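Local structure of ORF10 (Moritella marina, 6RIW) at residues 2-14 with 261-274. The protein forms the ketosynthase–chain length factor didomain of a polyunsaturated fatty acid synthase, and probably extends acyl chains by 3-oxoacyl-[acyl-carrier-protein] synthase activity. Residues are numbered along the deposited sequence; the frame is centred on the assembly and turned at random.
Sequences ENIAVVGIANLFP and EGAGMMVLKRQSDA
Val7 and Val267 meet in the tightly packed middle of this contact. Val7 CG2 lies 3.7 Å from Val267 CG1, and the two side chains cross at about a right angle. Val7 chi1 (-57°) turns CG1 anti to the carbonyl carbon, which leaves CG2 between the backbone N and that carbon, against Val267. The other branch, CG1, rests on the methyl of Ala274. Val7 and Gly8 both face Val267 and make a classic beta bulge. Val7 N donates to Val267 O (2.8 Å), and Val267 N returns a bond to Gly8 O. Beyond the bulge, Ile9 and Met266 lie side by side, on the face of the strands covered by helix 374-387. Val6 is on that face too, and its CG2 touches Leu268 CD2 at 3.8 Å.

The two strands, 4-12 and 262-270, run antiparallel in the ketosynthase domain, which has the thiolase-like fold. Strand 283-292 flanks strand 4-12 on its other edge.

The end near Glu2 is polar. Glu2 itself is buried, but Ser272 and Arg270 are partly exposed. Glu2 is extended, with CG anti to the backbone N (chi1 -176°), and its carboxylate reaches the first turn of the helix starting at Gln271. Glu2 OE2 takes two bonds, from Ser272 OG (2.7 Å) on its syn lone pair and from Ser272 N (3.1 Å). A water donates to Glu2 OE1. An alanine here would remove the carboxylate and is likely to leave Ser272 N without its acceptor and the Ser272 hydroxyl freer to turn. Alongside, Asn3 ND2 donates to Gln271 OE1 (3.0 Å) from above that carbonyl plane, the amide planes 52° apart. Gln271 N bonds Asn3 O (2.9 Å). The nearest atom of the Asn3 side chain is about 4 Å from the magnesium ion, which is bound at Met1 and Lys286.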
# COMPACT_ATOMS: atom_id res chain seq x y z
N GLU A 2 -12.63 17.23 19.03
CA GLU A 2 -12.40 18.63 18.69
C GLU A 2 -12.37 18.89 17.19
O GLU A 2 -11.83 18.09 16.41
CB GLU A 2 -11.08 19.10 19.32
CG GLU A 2 -10.80 20.55 19.10
CD GLU A 2 -9.49 20.98 19.68
OE1 GLU A 2 -8.78 20.12 20.25
OE2 GLU A 2 -9.16 22.19 19.56
N ASN A 3 -12.95 20.02 16.78
CA ASN A 3 -12.78 20.56 15.43
C ASN A 3 -11.32 20.49 14.97
O ASN A 3 -10.41 20.92 15.69
CB ASN A 3 -13.22 22.02 15.39
CG ASN A 3 -14.73 22.17 15.38
OD1 ASN A 3 -15.48 21.21 15.15
ND2 ASN A 3 -15.19 23.40 15.62
N ILE A 4 -11.11 19.99 13.76
CA ILE A 4 -9.81 20.02 13.10
C ILE A 4 -9.84 21.08 12.01
O ILE A 4 -10.78 21.11 11.20
CB ILE A 4 -9.44 18.63 12.52
CG1 ILE A 4 -9.41 17.59 13.64
CG2 ILE A 4 -8.11 18.72 11.77
CD1 ILE A 4 -8.36 17.89 14.74
N ALA A 5 -8.84 21.95 11.99
CA ALA A 5 -8.71 22.99 10.98
C ALA A 5 -7.78 22.51 9.88
O ALA A 5 -6.70 21.98 10.17
CB ALA A 5 -8.17 24.28 11.59
N VAL A 6 -8.20 22.70 8.63
CA VAL A 6 -7.32 22.57 7.47
C VAL A 6 -6.62 23.90 7.26
O VAL A 6 -7.27 24.91 6.95
CB VAL A 6 -8.12 22.16 6.22
CG1 VAL A 6 -7.15 21.90 5.04
CG2 VAL A 6 -9.00 20.96 6.52
N VAL A 7 -5.30 23.91 7.40
CA VAL A 7 -4.55 25.17 7.36
C VAL A 7 -3.61 25.25 6.17
O VAL A 7 -2.92 26.28 6.02
CB VAL A 7 -3.79 25.41 8.68
CG1 VAL A 7 -4.77 25.40 9.85
CG2 VAL A 7 -2.68 24.34 8.89
N GLY A 8 -3.57 24.24 5.31
CA GLY A 8 -2.74 24.29 4.13
C GLY A 8 -3.20 23.23 3.15
O GLY A 8 -3.63 22.16 3.59
N ILE A 9 -3.15 23.51 1.85
CA ILE A 9 -3.62 22.58 0.83
C ILE A 9 -2.69 22.65 -0.37
O ILE A 9 -2.19 23.73 -0.71
CB ILE A 9 -5.06 22.90 0.36
CG1 ILE A 9 -6.03 23.01 1.54
CG2 ILE A 9 -5.56 21.86 -0.64
CD1 ILE A 9 -7.49 23.12 1.14
N ALA A 10 -2.46 21.50 -1.01
CA ALA A 10 -1.72 21.50 -2.27
C ALA A 10 -2.23 20.37 -3.15
O ALA A 10 -2.76 19.36 -2.67
CB ALA A 10 -0.22 21.38 -2.03
N ASN A 11 -2.05 20.54 -4.46
CA ASN A 11 -2.50 19.52 -5.39
C ASN A 11 -1.57 19.43 -6.59
O ASN A 11 -0.99 20.43 -7.04
CB ASN A 11 -3.90 19.80 -5.89
CG ASN A 11 -3.99 21.12 -6.64
OD1 ASN A 11 -3.80 22.18 -6.04
ND2 ASN A 11 -4.23 21.07 -7.95
N LEU A 12 -1.48 18.22 -7.14
CA LEU A 12 -0.94 17.99 -8.48
C LEU A 12 -1.95 17.08 -9.13
O LEU A 12 -1.94 15.86 -8.93
CB LEU A 12 0.47 17.39 -8.45
CG LEU A 12 1.14 17.17 -9.80
CD1 LEU A 12 1.27 18.50 -10.55
CD2 LEU A 12 2.51 16.53 -9.56
N PHE A 13 -2.86 17.68 -9.90
CA PHE A 13 -3.98 16.99 -10.53
C PHE A 13 -3.83 17.06 -12.04
O PHE A 13 -3.10 17.93 -12.56
CB PHE A 13 -5.32 17.64 -10.15
CG PHE A 13 -5.66 17.57 -8.69
CD1 PHE A 13 -5.07 16.64 -7.84
CD2 PHE A 13 -6.60 18.45 -8.17
CE1 PHE A 13 -5.40 16.58 -6.49
CE2 PHE A 13 -6.95 18.41 -6.82
CZ PHE A 13 -6.35 17.47 -5.98
N PRO A 14 -4.50 16.18 -12.80
CA PRO A 14 -4.53 16.37 -14.25
C PRO A 14 -4.98 17.80 -14.55
O PRO A 14 -6.02 18.24 -14.06
CB PRO A 14 -5.55 15.33 -14.73
CG PRO A 14 -5.52 14.25 -13.65
CD PRO A 14 -5.24 14.98 -12.37
N GLU A 261 -4.16 9.86 -12.32
CA GLU A 261 -2.98 9.88 -11.47
C GLU A 261 -2.82 11.29 -10.90
O GLU A 261 -3.47 12.24 -11.36
CB GLU A 261 -1.73 9.46 -12.27
CG GLU A 261 -1.60 10.21 -13.57
CD GLU A 261 -0.35 9.84 -14.37
OE1 GLU A 261 0.14 8.68 -14.25
OE2 GLU A 261 0.16 10.71 -15.12
N GLY A 262 -1.98 11.41 -9.88
CA GLY A 262 -1.69 12.70 -9.29
C GLY A 262 -1.48 12.56 -7.80
O GLY A 262 -1.29 11.45 -7.29
N ALA A 263 -1.54 13.70 -7.10
CA ALA A 263 -1.22 13.74 -5.68
C ALA A 263 -1.88 14.94 -5.04
O ALA A 263 -2.18 15.93 -5.70
CB ALA A 263 0.30 13.79 -5.44
N GLY A 264 -2.11 14.84 -3.73
CA GLY A 264 -2.62 15.96 -2.96
C GLY A 264 -2.14 15.88 -1.53
O GLY A 264 -1.81 14.81 -1.02
N MET A 265 -2.11 17.04 -0.87
CA MET A 265 -1.71 17.05 0.53
C MET A 265 -2.45 18.16 1.28
O MET A 265 -2.63 19.25 0.74
CB MET A 265 -0.19 17.26 0.67
CG MET A 265 0.37 16.95 2.06
SD MET A 265 0.32 15.19 2.55
CE MET A 265 1.28 14.40 1.23
N MET A 266 -2.83 17.88 2.52
CA MET A 266 -3.42 18.89 3.40
C MET A 266 -2.66 18.94 4.72
O MET A 266 -2.12 17.93 5.18
CB MET A 266 -4.87 18.58 3.67
CG MET A 266 -5.83 18.99 2.58
SD MET A 266 -7.30 17.94 2.71
CE MET A 266 -7.30 17.68 4.47
N VAL A 267 -2.64 20.12 5.34
CA VAL A 267 -2.02 20.33 6.65
C VAL A 267 -3.13 20.53 7.67
O VAL A 267 -4.00 21.40 7.48
CB VAL A 267 -1.07 21.55 6.66
CG1 VAL A 267 -0.37 21.64 8.01
CG2 VAL A 267 -0.08 21.48 5.52
N LEU A 268 -3.13 19.73 8.74
CA LEU A 268 -4.19 19.70 9.74
C LEU A 268 -3.68 20.08 11.13
O LEU A 268 -2.61 19.63 11.55
CB LEU A 268 -4.83 18.31 9.84
CG LEU A 268 -5.29 17.66 8.54
CD1 LEU A 268 -5.90 16.29 8.82
CD2 LEU A 268 -6.30 18.56 7.84
N LYS A 269 -4.48 20.86 11.86
CA LYS A 269 -4.20 21.16 13.26
C LYS A 269 -5.51 21.16 14.03
O LYS A 269 -6.58 21.36 13.45
CB LYS A 269 -3.50 22.53 13.43
CG LYS A 269 -2.03 22.56 12.96
CD LYS A 269 -1.50 24.00 12.88
CE LYS A 269 -1.36 24.63 14.26
NZ LYS A 269 -0.44 25.83 14.24
N ARG A 270 -5.43 20.90 15.34
CA ARG A 270 -6.60 21.12 16.18
C ARG A 270 -7.00 22.59 16.08
O ARG A 270 -6.14 23.47 16.02
CB ARG A 270 -6.28 20.71 17.64
CG ARG A 270 -6.02 19.21 17.82
CD ARG A 270 -5.61 18.82 19.25
NE ARG A 270 -4.36 19.47 19.62
CZ ARG A 270 -3.16 18.91 19.52
NH1 ARG A 270 -2.07 19.59 19.84
NH2 ARG A 270 -3.03 17.66 19.07
N GLN A 271 -8.31 22.85 16.01
CA GLN A 271 -8.76 24.22 15.78
C GLN A 271 -8.26 25.18 16.86
O GLN A 271 -7.89 26.32 16.55
CB GLN A 271 -10.29 24.28 15.71
CG GLN A 271 -10.81 25.64 15.21
CD GLN A 271 -12.25 25.87 15.60
OE1 GLN A 271 -12.80 25.12 16.40
NE2 GLN A 271 -12.86 26.91 15.04
N SER A 272 -8.21 24.72 18.11
CA SER A 272 -7.68 25.56 19.19
C SER A 272 -6.27 26.06 18.87
O SER A 272 -5.96 27.24 19.08
CB SER A 272 -7.67 24.78 20.51
OG SER A 272 -6.94 23.57 20.37
N ASP A 273 -5.40 25.17 18.37
CA ASP A 273 -4.04 25.58 18.05
C ASP A 273 -4.01 26.47 16.81
O ASP A 273 -3.21 27.41 16.74
CB ASP A 273 -3.15 24.35 17.84
CG ASP A 273 -3.02 23.49 19.09
OD1 ASP A 273 -3.37 23.95 20.20
OD2 ASP A 273 -2.56 22.32 18.97
N ALA A 274 -4.87 26.19 15.83
CA ALA A 274 -4.88 27.00 14.61
C ALA A 274 -5.32 28.42 14.90
O ALA A 274 -4.78 29.38 14.33
CB ALA A 274 -5.79 26.36 13.55
O HOH W 1 -7.43 20.98 22.49